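Local coordinates for RagB/SusD domain protein (Flavobacterium johnsoniae, PDB 5J90) that binds chitin and, as a SusD-like outer-membrane lipoprotein, probably helps capture chitin chains for uptake and breakdown by the cell, at residues A[256-259]-A[260-264]; A[48-52]-A[53-57]. All coordinates share one frame; numbering follows the deposited sequence.

Contact 1: residues A[256-259]-A[260-264]; sequences ATIS and SSWLD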
# COMPACT_ATOMS: atom_id res chain seq x y z
N ALA A 256 7.86 27.40 22.78
CA ALA A 256 7.65 28.25 23.95
C ALA A 256 6.98 29.57 23.56
O ALA A 256 6.07 30.04 24.24
CB ALA A 256 8.97 28.50 24.67
N THR A 257 7.42 30.15 22.44
CA THR A 257 6.85 31.39 21.93
C THR A 257 5.46 31.16 21.34
O THR A 257 4.51 31.89 21.65
CB THR A 257 7.77 32.01 20.86
OG1 THR A 257 9.01 32.39 21.47
CG2 THR A 257 7.12 33.24 20.22
N ILE A 258 5.33 30.17 20.46
CA ILE A 258 4.06 29.84 19.83
C ILE A 258 2.97 29.62 20.88
O ILE A 258 1.83 30.07 20.72
CB ILE A 258 4.20 28.61 18.91
CG1 ILE A 258 5.23 28.92 17.82
CG2 ILE A 258 2.85 28.25 18.31
CD1 ILE A 258 5.68 27.67 17.07
N SER A 259 3.34 28.94 21.96
CA SER A 259 2.41 28.70 23.06
C SER A 259 2.24 29.92 23.99
O SER A 259 1.18 30.54 24.00
CB SER A 259 2.83 27.47 23.86
OG SER A 259 1.91 27.22 24.91
N SER A 260 3.27 30.24 24.75
CA SER A 260 3.16 31.24 25.81
C SER A 260 2.92 32.66 25.31
O SER A 260 2.17 33.41 25.94
CB SER A 260 4.39 31.21 26.72
OG SER A 260 4.44 29.99 27.45
N SER A 261 3.55 33.04 24.21
CA SER A 261 3.42 34.41 23.71
C SER A 261 2.22 34.60 22.80
O SER A 261 1.47 35.58 22.94
CB SER A 261 4.69 34.85 22.99
OG SER A 261 5.82 34.74 23.83
N TRP A 262 2.02 33.68 21.85
CA TRP A 262 1.00 33.86 20.83
C TRP A 262 -0.31 33.17 21.15
O TRP A 262 -1.34 33.46 20.53
CB TRP A 262 1.49 33.35 19.48
CG TRP A 262 2.75 33.96 18.99
CD1 TRP A 262 3.38 35.07 19.48
CD2 TRP A 262 3.55 33.50 17.90
NE1 TRP A 262 4.52 35.33 18.76
CE2 TRP A 262 4.66 34.37 17.79
CE3 TRP A 262 3.45 32.43 17.01
CZ2 TRP A 262 5.64 34.21 16.82
CZ3 TRP A 262 4.43 32.27 16.04
CH2 TRP A 262 5.51 33.16 15.96
N LEU A 263 -0.27 32.23 22.10
CA LEU A 263 -1.43 31.41 22.44
C LEU A 263 -2.00 30.69 21.21
O LEU A 263 -3.21 30.48 21.11
CB LEU A 263 -2.53 32.26 23.10
CG LEU A 263 -2.12 33.09 24.32
CD1 LEU A 263 -3.33 33.85 24.85
CD2 LEU A 263 -1.51 32.23 25.41
N ASP A 264 -1.12 30.30 20.29
CA ASP A 264 -1.55 29.66 19.04
C ASP A 264 -1.51 28.14 19.11
O ASP A 264 -1.92 27.46 18.16
CB ASP A 264 -0.69 30.13 17.88
CG ASP A 264 -1.27 31.33 17.15
OD1 ASP A 264 -2.45 31.69 17.40
OD2 ASP A 264 -0.53 31.90 16.32
O HOH W 1 2.63 27.82 27.35

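Contact 2: residues A[48-52]-A[53-57]; sequences VYQLQ and QGLNS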
# COMPACT_ATOMS: atom_id res chain seq x y z
N VAL A 48 8.40 30.21 11.40
CA VAL A 48 8.75 29.15 10.46
C VAL A 48 8.54 27.77 11.08
O VAL A 48 7.97 26.89 10.44
CB VAL A 48 10.16 29.29 9.87
CG1 VAL A 48 10.50 28.09 8.99
CG2 VAL A 48 10.27 30.58 9.04
N TYR A 49 8.97 27.56 12.33
CA TYR A 49 8.67 26.28 12.99
C TYR A 49 7.16 26.00 12.99
O TYR A 49 6.72 24.87 12.76
CB TYR A 49 9.22 26.20 14.43
CG TYR A 49 8.79 24.88 15.05
CD1 TYR A 49 9.52 23.73 14.83
CD2 TYR A 49 7.59 24.77 15.74
CE1 TYR A 49 9.10 22.51 15.32
CE2 TYR A 49 7.16 23.56 16.24
CZ TYR A 49 7.92 22.42 16.03
OH TYR A 49 7.48 21.21 16.51
N GLN A 50 6.37 27.03 13.28
CA GLN A 50 4.93 26.87 13.33
C GLN A 50 4.41 26.26 12.03
O GLN A 50 3.50 25.44 12.06
CB GLN A 50 4.26 28.22 13.61
CG GLN A 50 2.78 28.11 13.90
CD GLN A 50 2.14 29.45 14.18
OE1 GLN A 50 2.54 30.47 13.61
NE2 GLN A 50 1.14 29.46 15.04
N LEU A 51 4.99 26.66 10.89
CA LEU A 51 4.55 26.13 9.59
C LEU A 51 5.25 24.81 9.22
O LEU A 51 4.65 23.94 8.58
CB LEU A 51 4.77 27.18 8.49
CG LEU A 51 3.98 28.47 8.70
CD1 LEU A 51 4.41 29.50 7.67
CD2 LEU A 51 2.49 28.21 8.60
N GLN A 52 6.50 24.66 9.62
CA GLN A 52 7.26 23.46 9.31
C GLN A 52 6.71 22.23 10.02
O GLN A 52 6.67 21.15 9.44
CB GLN A 52 8.72 23.64 9.69
CG GLN A 52 9.59 22.47 9.24
CD GLN A 52 10.76 22.20 10.15
OE1 GLN A 52 10.81 22.68 11.29
NE2 GLN A 52 11.72 21.42 9.66
N GLN A 53 6.32 22.39 11.29
CA GLN A 53 5.85 21.25 12.06
C GLN A 53 4.67 21.58 12.98
O GLN A 53 3.82 20.72 13.23
CB GLN A 53 7.01 20.64 12.86
CG GLN A 53 6.60 19.37 13.59
CD GLN A 53 7.76 18.59 14.20
OE1 GLN A 53 8.88 18.52 13.67
NE2 GLN A 53 7.49 17.98 15.34
N GLY A 54 4.60 22.81 13.47
CA GLY A 54 3.61 23.16 14.48
C GLY A 54 2.16 23.01 14.07
O GLY A 54 1.29 22.72 14.90
N LEU A 55 1.90 23.21 12.78
CA LEU A 55 0.53 23.16 12.26
C LEU A 55 0.30 21.93 11.37
O LEU A 55 -0.68 21.86 10.62
CB LEU A 55 0.20 24.46 11.51
CG LEU A 55 0.06 25.68 12.43
CD1 LEU A 55 0.00 26.97 11.63
CD2 LEU A 55 -1.19 25.53 13.27
N ASN A 56 1.19 20.95 11.48
CA ASN A 56 0.96 19.66 10.83
C ASN A 56 1.12 18.52 11.84
O ASN A 56 0.21 18.28 12.63
CB ASN A 56 1.73 19.49 9.50
CG ASN A 56 3.23 19.75 9.61
OD1 ASN A 56 3.99 18.89 10.04
ND2 ASN A 56 3.67 20.93 9.16
N SER A 57 2.26 17.85 11.86
CA SER A 57 2.40 16.67 12.70
C SER A 57 2.28 16.92 14.22
O SER A 57 1.86 16.02 14.95
CB SER A 57 3.67 15.91 12.37
OG SER A 57 4.82 16.72 12.54
O HOH W 2 2.10 23.19 8.15

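Contact 1: residues A[256-259]-A[260-264]
The methyl of T257 sits over one face of the W262 indole. Its CG2 lies 3.9 Å from the centroid of the five-membered ring, a CH-pi contact offset toward the rim. With CG2 anti to the backbone N and OG1 beside that N (chi1 -64°), the methyl rather than the hydroxyl meets the ring. I258 reaches the six-membered part of the indole, its CG1 3.9 Å from W262 CZ3. The branches of two beta-branched residues, the T257 methyl and I258 CG1, offer the broad indole carbon to pack on close to the helix backbone.

Behind these side chains the last turn of helix 255-261 widens. The carbonyl oxygen of T257 accepts two amides: S261 N at 3.0 Å, as in an alpha-helix, and W262 N at 3.1 Å, the pi-type bond, whose donor lies nearly in line with the carbonyl. L263 then leaves the helix with positive phi (55°), and its N reaches S259 O at 2.9 Å from above the carbonyl plane. One residue later the chain closes over the turn, D264 N donating to I258 O at 3.0 Å.

On the other flank a water joins the small hydroxyls of S259 and S260, 2.6 Å from S259 OG. S259, the buried one, also bonds through OG to R266 and to the amide of I318, ties that a short side chain can make close to the backbone. D264 carries the outer shell: its carboxylate meets T68 and forms a salt bridge with K309, which bonds W262 O as well. The helix end is thus satisfied largely by backbone amides, and the charge of D264 is probably balanced by the lysine, fastening the turn to the neighbouring loops.

Contact 2: residues A[48-52]-A[53-57]
Two successive amides grip the carbonyl oxygen of Y49: Q53 N at 2.9 Å and G54 N at 3.0 Å, both nearly straight. This forked acceptor marks the pi-type widening that ends helix 46-54. G54 fits because a beta carbon there would run into Q50 CA. The Y49 ring crosses Q53 obliquely, CE1 3.7 Å from Q53 CB; beyond it D58 holds the hydroxyl of Y49 and, with E431, the amide nitrogen of Q53. L55 CD1 packs on the aliphatic part of Q50, 3.8 Å from CG, and lies alongside L51 CD2.

N56 folds its amide back on the helix end, chi1 53° setting CG between the backbone N and the carbonyl carbon. ND2 donates to Q52 O at 3.0 Å, approaching from above that carbonyl's plane, and to a water that in turn donates to L51 O, while OD1 accepts S57 N at 2.7 Å. A leucine here would probably leave Q52 O and S57 N without their side-chain mates and the water without its N-H donor. An amide, donor and acceptor at once, thus lets one neutral side chain serve carbonyls at the end of helix 46-54 and the first amide of helix 57-60.

How the contacts relate
Both contacts close a short helix with a pi-widened last turn, yet they differ in depth. Contact 2 is buried, about 12 Å from the chain centre; its own polar side chains are neutral, though charged D58 and E431 lie next to them. Contact 1, about 21 Å out by centres, is partly exposed, with serines and a charged aspartate. The two helices they end, 46-54 and 255-261, pack directly: I258 CD1 approaches Y49 CD2 to 3.7 Å. Q50 spans the join, its NE2 3.2 Å from D264 OD2 and its OE1 against the W262 ring. Far apart in sequence, the two helix ends are therefore held together by side-chain packing and a probable hydrogen bond between Q50 and D264.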